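Local coordinates for CEL61B (Hypocrea jecorina, PDB 2VTC), which cleaves crystalline and amorphous polysaccharides such as cellulose by copper-dependent oxidation of their glycosidic bonds, at residues A54-E59 / V127-L132; D69-P74 / M192-Q197. All coordinates share one frame; numbering follows the deposited sequence.

In the fold
Contact 1 (54-59 with 127-132) and contact 2 (69-74 with 192-197) both tie the long segment between helix 38-47 and helix 75-78 to other parts of the AA9 domain, and their segments alternate along the chain. Their centres lie about 14 Å apart. They meet directly at Pro74: its CB is 3.7 Å from Asn130 ND2 and its O is 3.9 Å from Lys129 CE, both as plain packing. Contact 2 adjoins the metal site through strand 193-204, which carries Tyr195, a ligand of the bound nickel, whereas contact 1 lies away from it. The disulfide Cys78-Cys198 joins helix 75-78, next to both contacts, to that same strand.

Contact 1: A54-E59 / V127-L132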
loop_
_atom_site.group_PDB
_atom_site.type_symbol
_atom_site.label_atom_id
_atom_site.label_comp_id
_atom_site.label_asym_id
_atom_site.label_seq_id
_atom_site.Cartn_x
_atom_site.Cartn_y
_atom_site.Cartn_z
ATOM N N ALA A 54 12.754 -3.183 6.463
ATOM C CA ALA A 54 11.397 -2.882 6.928
ATOM C C ALA A 54 10.300 -3.233 5.908
ATOM O O ALA A 54 9.139 -3.429 6.277
ATOM C CB ALA A 54 11.294 -1.425 7.304
ATOM N N GLY A 55 10.656 -3.278 4.624
ATOM C CA GLY A 55 9.678 -3.649 3.596
ATOM C C GLY A 55 9.424 -5.146 3.622
ATOM O O GLY A 55 10.361 -5.930 3.858
ATOM N N TRP A 56 8.179 -5.553 3.383
ATOM C CA TRP A 56 7.826 -6.968 3.402
ATOM C C TRP A 56 8.435 -7.744 2.230
ATOM O O TRP A 56 8.492 -7.254 1.091
ATOM C CB TRP A 56 6.307 -7.154 3.453
ATOM C CG TRP A 56 5.699 -6.880 4.815
ATOM C CD1 TRP A 56 6.012 -5.867 5.664
ATOM C CD2 TRP A 56 4.648 -7.636 5.449
ATOM N NE1 TRP A 56 5.225 -5.941 6.822
ATOM C CE2 TRP A 56 4.394 -7.024 6.708
ATOM C CE3 TRP A 56 3.917 -8.789 5.091
ATOM C CZ2 TRP A 56 3.437 -7.516 7.605
ATOM C CZ3 TRP A 56 2.952 -9.289 5.998
ATOM C CH2 TRP A 56 2.720 -8.631 7.239
ATOM N N TYR A 57 8.884 -8.961 2.506
ATOM C CA TYR A 57 9.194 -9.915 1.448
ATOM C C TYR A 57 7.928 -10.279 0.645
ATOM O O TYR A 57 6.836 -10.481 1.207
ATOM C CB TYR A 57 9.825 -11.154 2.109
ATOM C CG TYR A 57 10.075 -12.353 1.224
ATOM C CD1 TYR A 57 11.333 -12.556 0.644
ATOM C CD2 TYR A 57 9.074 -13.312 1.003
ATOM C CE1 TYR A 57 11.572 -13.678 -0.149
ATOM C CE2 TYR A 57 9.310 -14.441 0.226
ATOM C CZ TYR A 57 10.561 -14.601 -0.359
ATOM O OH TYR A 57 10.789 -15.693 -1.144
ATOM N N ALA A 58 8.060 -10.360 -0.679
ATOM C CA ALA A 58 6.966 -10.794 -1.539
ATOM C C ALA A 58 7.497 -11.493 -2.794
ATOM O O ALA A 58 8.639 -11.282 -3.173
ATOM C CB ALA A 58 6.050 -9.601 -1.904
ATOM N N GLU A 59 6.681 -12.331 -3.420
ATOM C CA GLU A 59 7.201 -13.214 -4.466
ATOM C C GLU A 59 6.586 -13.001 -5.845
ATOM O O GLU A 59 6.517 -13.957 -6.626
ATOM C CB GLU A 59 7.013 -14.691 -4.057
ATOM C CG GLU A 59 7.758 -15.075 -2.773
ATOM C CD GLU A 59 7.790 -16.565 -2.501
ATOM O OE1 GLU A 59 6.911 -17.310 -2.972
ATOM O OE2 GLU A 59 8.704 -16.987 -1.775
ATOM N N VAL A 127 4.435 -10.995 13.111
ATOM C CA VAL A 127 2.980 -10.958 13.135
ATOM C C VAL A 127 2.380 -11.982 12.150
ATOM O O VAL A 127 3.016 -12.338 11.134
ATOM C CB VAL A 127 2.489 -9.499 12.825
ATOM C CG1 VAL A 127 2.580 -9.203 11.327
ATOM C CG2 VAL A 127 1.105 -9.232 13.348
ATOM N N ASN A 128 1.179 -12.460 12.475
ATOM C CA ASN A 128 0.363 -13.235 11.554
ATOM C C ASN A 128 -0.410 -12.225 10.693
ATOM O O ASN A 128 -1.335 -11.566 11.183
ATOM C CB ASN A 128 -0.604 -14.133 12.343
ATOM C CG ASN A 128 -1.483 -15.024 11.463
ATOM O OD1 ASN A 128 -2.127 -15.958 11.982
ATOM N ND2 ASN A 128 -1.545 -14.749 10.157
ATOM N N LYS A 129 -0.001 -12.078 9.421
ATOM C CA LYS A 129 -0.619 -11.056 8.548
ATOM C C LYS A 129 -2.140 -11.188 8.423
ATOM O O LYS A 129 -2.850 -10.197 8.238
ATOM C CB LYS A 129 0.033 -11.074 7.155
ATOM C CG LYS A 129 -0.309 -12.275 6.278
ATOM C CD LYS A 129 0.543 -12.209 4.991
ATOM C CE LYS A 129 0.157 -13.331 4.062
ATOM N NZ LYS A 129 0.977 -13.268 2.817
ATOM N N ASN A 130 -2.643 -12.415 8.534
ATOM C CA ASN A 130 -4.065 -12.668 8.340
ATOM C C ASN A 130 -4.948 -12.125 9.477
ATOM O O ASN A 130 -6.176 -12.002 9.328
ATOM C CB ASN A 130 -4.282 -14.166 8.101
ATOM C CG ASN A 130 -3.505 -14.676 6.892
ATOM O OD1 ASN A 130 -2.760 -15.670 6.978
ATOM N ND2 ASN A 130 -3.647 -13.989 5.773
ATOM N N ASN A 131 -4.314 -11.781 10.600
ATOM C CA ASN A 131 -5.049 -11.203 11.732
ATOM C C ASN A 131 -4.986 -9.686 11.779
ATOM O O ASN A 131 -5.573 -9.058 12.664
ATOM C CB ASN A 131 -4.539 -11.789 13.058
ATOM C CG ASN A 131 -4.849 -13.251 13.194
ATOM O OD1 ASN A 131 -5.758 -13.774 12.548
ATOM N ND2 ASN A 131 -4.093 -13.928 14.038
ATOM N N LEU A 132 -4.270 -9.087 10.825
ATOM C CA LEU A 132 -4.167 -7.625 10.767
ATOM C C LEU A 132 -5.502 -7.005 10.348
ATOM O O LEU A 132 -6.209 -7.548 9.495
ATOM C CB LEU A 132 -3.045 -7.190 9.824
ATOM C CG LEU A 132 -1.618 -7.514 10.279
ATOM C CD1 LEU A 132 -0.617 -7.204 9.179
ATOM C CD2 LEU A 132 -1.258 -6.742 11.574
#
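Val127 is the first residue of 127-132 to reach the indole of Trp56: its CG1 comes within 4.1 Å of CH2, the two side chains crossing at about a right angle. This methyl stands between the backbone N and the carbonyl carbon (chi1 78°), and it meets the ring obliquely. Lys129, at the start of the short 3-10 turn 129-131, comes closer. Lys129 CB lies at the edge of the indole, near its plane, 3.6 Å from Trp56 CZ3, and the lysine CD is also close to that ring carbon. From there the extended lysine chain runs on past the ring, and NZ ends in a hydrogen bond to the carbonyl of Ala82. Backbone bonds from Asn131 N to Asn128 O and from Leu132 N to Lys129 O, the latter 3.2 Å, shape the turn that presents Lys129 and Leu132 together. Leu132 closes the segment, approaching from the direction opposite to the tryptophan, with CD1 4.1 Å from Trp56 CH2. The six-membered end of the indole is thus met by three aliphatic groups, while its polar NE1 is satisfied elsewhere by Asn200 OD1. Trp56 also packs on Cys78 of helix 75-78 and on Pro84, and its backbone bonds to Cys198 of strand 193-204; Lys129 touches Val77 of that helix, so the indole packs among helix 75-78, strand 193-204 and the loop leading into strand 133-143.

Contact 2: D69-P74 / M192-Q197; sequences DQYTTP and MQNYPQ. With NI (nickel (II) ion), chain E.
Strand 193-204 enters the metal site of this monooxygenase through Tyr195, and its neighbour Asn194 points the other way, toward the loop 69-74. There the hydroxyl end of Tyr71 meets Asn194 and Met192. Tyr71 OH is 2.6 Å from Asn194 ND2, a close polar approach. The amide meets the phenol at its ring edge, with the two planes 64° apart. Met192 packs against the same hydroxyl, its CG 3.5 Å from Tyr71 OH, and the side chains cross at about a right angle. With CG anti to the backbone N (chi1 -176°), the methionine then bends at its next two torsions and carries its sulfur away from the tyrosine. Tyr71 is itself the second residue of a type I turn from Gln70 to Thr73, held at Gln70 O, which accepts both Thr73 N at 3.1 Å and Thr73 OG1 at 2.9 Å. Tyr71 further packs on Ile76 of helix 75-78 and meets the ring of Tyr221. Beyond Asn194, Tyr195 OH binds the nickel at 2.5 Å; His20 and His108 complete the protein ligands. Gln193, by similarity an O2-binding residue, touches His184. His20, the N-terminal residue, and His108 form the histidine brace characteristic of AA9 enzymes, with Tyr195 as the axial ligand; copper is the natural metal.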
loop_
_atom_site.group_PDB
_atom_site.type_symbol
_atom_site.label_atom_id
_atom_site.label_comp_id
_atom_site.label_asym_id
_atom_site.label_seq_id
_atom_site.Cartn_x
_atom_site.Cartn_y
_atom_site.Cartn_z
ATOM N N ASP A 69 -10.338 -11.468 -8.327
ATOM C CA ASP A 69 -10.599 -12.869 -7.980
ATOM C C ASP A 69 -9.711 -13.350 -6.819
ATOM O O ASP A 69 -9.840 -14.499 -6.368
ATOM C CB ASP A 69 -10.497 -13.813 -9.205
ATOM C CG ASP A 69 -9.140 -13.771 -9.911
ATOM O OD1 ASP A 69 -8.171 -13.152 -9.435
ATOM O OD2 ASP A 69 -9.024 -14.409 -11.003
ATOM N N GLN A 70 -8.827 -12.468 -6.354
ATOM C CA GLN A 70 -7.973 -12.753 -5.193
ATOM C C GLN A 70 -8.300 -11.853 -3.983
ATOM O O GLN A 70 -7.550 -11.844 -3.011
ATOM C CB GLN A 70 -6.516 -12.588 -5.564
ATOM C CG GLN A 70 -6.050 -13.517 -6.670
ATOM C CD GLN A 70 -4.636 -13.229 -7.066
ATOM O OE1 GLN A 70 -4.350 -12.239 -7.742
ATOM N NE2 GLN A 70 -3.710 -14.088 -6.617
ATOM N N TYR A 71 -9.392 -11.094 -4.047
ATOM C CA TYR A 71 -9.717 -10.154 -2.958
ATOM C C TYR A 71 -10.046 -10.805 -1.607
ATOM O O TYR A 71 -10.063 -10.104 -0.588
ATOM C CB TYR A 71 -10.839 -9.186 -3.362
ATOM C CG TYR A 71 -10.493 -8.086 -4.355
ATOM C CD1 TYR A 71 -9.176 -7.748 -4.693
ATOM C CD2 TYR A 71 -11.531 -7.321 -4.916
ATOM C CE1 TYR A 71 -8.892 -6.700 -5.608
ATOM C CE2 TYR A 71 -11.256 -6.287 -5.802
ATOM C CZ TYR A 71 -9.961 -5.966 -6.139
ATOM O OH TYR A 71 -9.662 -4.948 -7.023
ATOM N N THR A 72 -10.335 -12.117 -1.587
ATOM C CA THR A 72 -10.609 -12.801 -0.316
ATOM C C THR A 72 -9.462 -13.711 0.132
ATOM O O THR A 72 -9.651 -14.484 1.066
ATOM C CB THR A 72 -11.907 -13.636 -0.361
ATOM O OG1 THR A 72 -11.740 -14.741 -1.262
ATOM C CG2 THR A 72 -13.097 -12.770 -0.787
ATOM N N THR A 73 -8.319 -13.615 -0.546
ATOM C CA THR A 73 -7.164 -14.511 -0.319
ATOM C C THR A 73 -6.065 -13.813 0.466
ATOM O O THR A 73 -6.007 -12.586 0.505
ATOM C CB THR A 73 -6.557 -15.045 -1.663
ATOM O OG1 THR A 73 -5.783 -14.021 -2.304
ATOM C CG2 THR A 73 -7.653 -15.591 -2.607
ATOM N N PRO A 74 -5.183 -14.587 1.137
ATOM C CA PRO A 74 -4.065 -13.967 1.849
ATOM C C PRO A 74 -3.178 -13.026 1.028
ATOM O O PRO A 74 -2.578 -12.112 1.585
ATOM C CB PRO A 74 -3.258 -15.188 2.346
ATOM C CG PRO A 74 -4.309 -16.251 2.544
ATOM C CD PRO A 74 -5.207 -16.056 1.319
ATOM N N MET A 192 -9.534 -4.624 -12.696
ATOM C CA MET A 192 -8.773 -3.784 -11.755
ATOM C C MET A 192 -7.472 -4.477 -11.350
ATOM O O MET A 192 -7.465 -5.698 -11.113
ATOM C CB MET A 192 -9.622 -3.492 -10.503
ATOM C CG MET A 192 -8.953 -2.558 -9.504
ATOM S SD MET A 192 -8.455 -0.922 -10.140
ATOM C CE MET A 192 -9.983 -0.030 -9.870
ATOM N N GLN A 193 -6.378 -3.722 -11.295
ATOM C CA GLN A 193 -5.094 -4.294 -10.873
ATOM C C GLN A 193 -4.664 -3.666 -9.554
ATOM O O GLN A 193 -4.342 -2.484 -9.529
ATOM C CB GLN A 193 -3.988 -4.078 -11.916
ATOM C CG GLN A 193 -4.290 -4.721 -13.275
ATOM C CD GLN A 193 -3.278 -4.406 -14.379
ATOM O OE1 GLN A 193 -3.400 -4.962 -15.486
ATOM N NE2 GLN A 193 -2.323 -3.549 -14.126
ATOM N N ASN A 194 -4.544 -4.475 -8.480
ATOM C CA ASN A 194 -4.137 -3.936 -7.166
ATOM C C ASN A 194 -2.643 -4.147 -6.912
ATOM O O ASN A 194 -2.138 -5.279 -7.088
ATOM C CB ASN A 194 -4.925 -4.590 -6.004
ATOM C CG ASN A 194 -6.389 -4.167 -5.932
ATOM O OD1 ASN A 194 -6.899 -3.804 -4.845
ATOM N ND2 ASN A 194 -7.098 -4.287 -7.030
ATOM N N TYR A 195 -1.959 -3.103 -6.458
ATOM C CA TYR A 195 -0.526 -3.180 -6.141
ATOM C C TYR A 195 -0.281 -2.788 -4.672
ATOM O O TYR A 195 0.208 -1.699 -4.415
ATOM C CB TYR A 195 0.327 -2.268 -7.058
ATOM C CG TYR A 195 0.230 -2.577 -8.550
ATOM C CD1 TYR A 195 1.238 -3.303 -9.198
ATOM C CD2 TYR A 195 -0.880 -2.148 -9.309
ATOM C CE1 TYR A 195 1.142 -3.616 -10.581
ATOM C CE2 TYR A 195 -0.983 -2.447 -10.696
ATOM C CZ TYR A 195 0.034 -3.170 -11.313
ATOM O OH TYR A 195 -0.073 -3.451 -12.674
ATOM N N PRO A 196 -0.612 -3.694 -3.716
ATOM C CA PRO A 196 -0.358 -3.375 -2.298
ATOM C C PRO A 196 1.099 -3.620 -1.892
ATOM O O PRO A 196 1.728 -4.583 -2.351
ATOM C CB PRO A 196 -1.287 -4.332 -1.546
ATOM C CG PRO A 196 -1.385 -5.540 -2.418
ATOM C CD PRO A 196 -1.319 -4.978 -3.867
ATOM N N GLN A 197 1.614 -2.735 -1.055
ATOM C CA GLN A 197 2.971 -2.852 -0.549
ATOM C C GLN A 197 2.974 -2.533 0.943
ATOM O O GLN A 197 2.500 -1.463 1.351
ATOM C CB GLN A 197 3.881 -1.861 -1.281
ATOM C CG GLN A 197 4.039 -2.242 -2.773
ATOM C CD GLN A 197 5.006 -3.392 -2.970
ATOM O OE1 GLN A 197 4.614 -4.562 -3.052
ATOM N NE2 GLN A 197 6.272 -3.066 -3.048
HETATM NI NI NI E . 1.654 -2.833 -14.381
HETATM O O HOH W 1 2.743 -2.813 -16.233
HETATM O O HOH W 2 0.738 -3.568 -14.678
#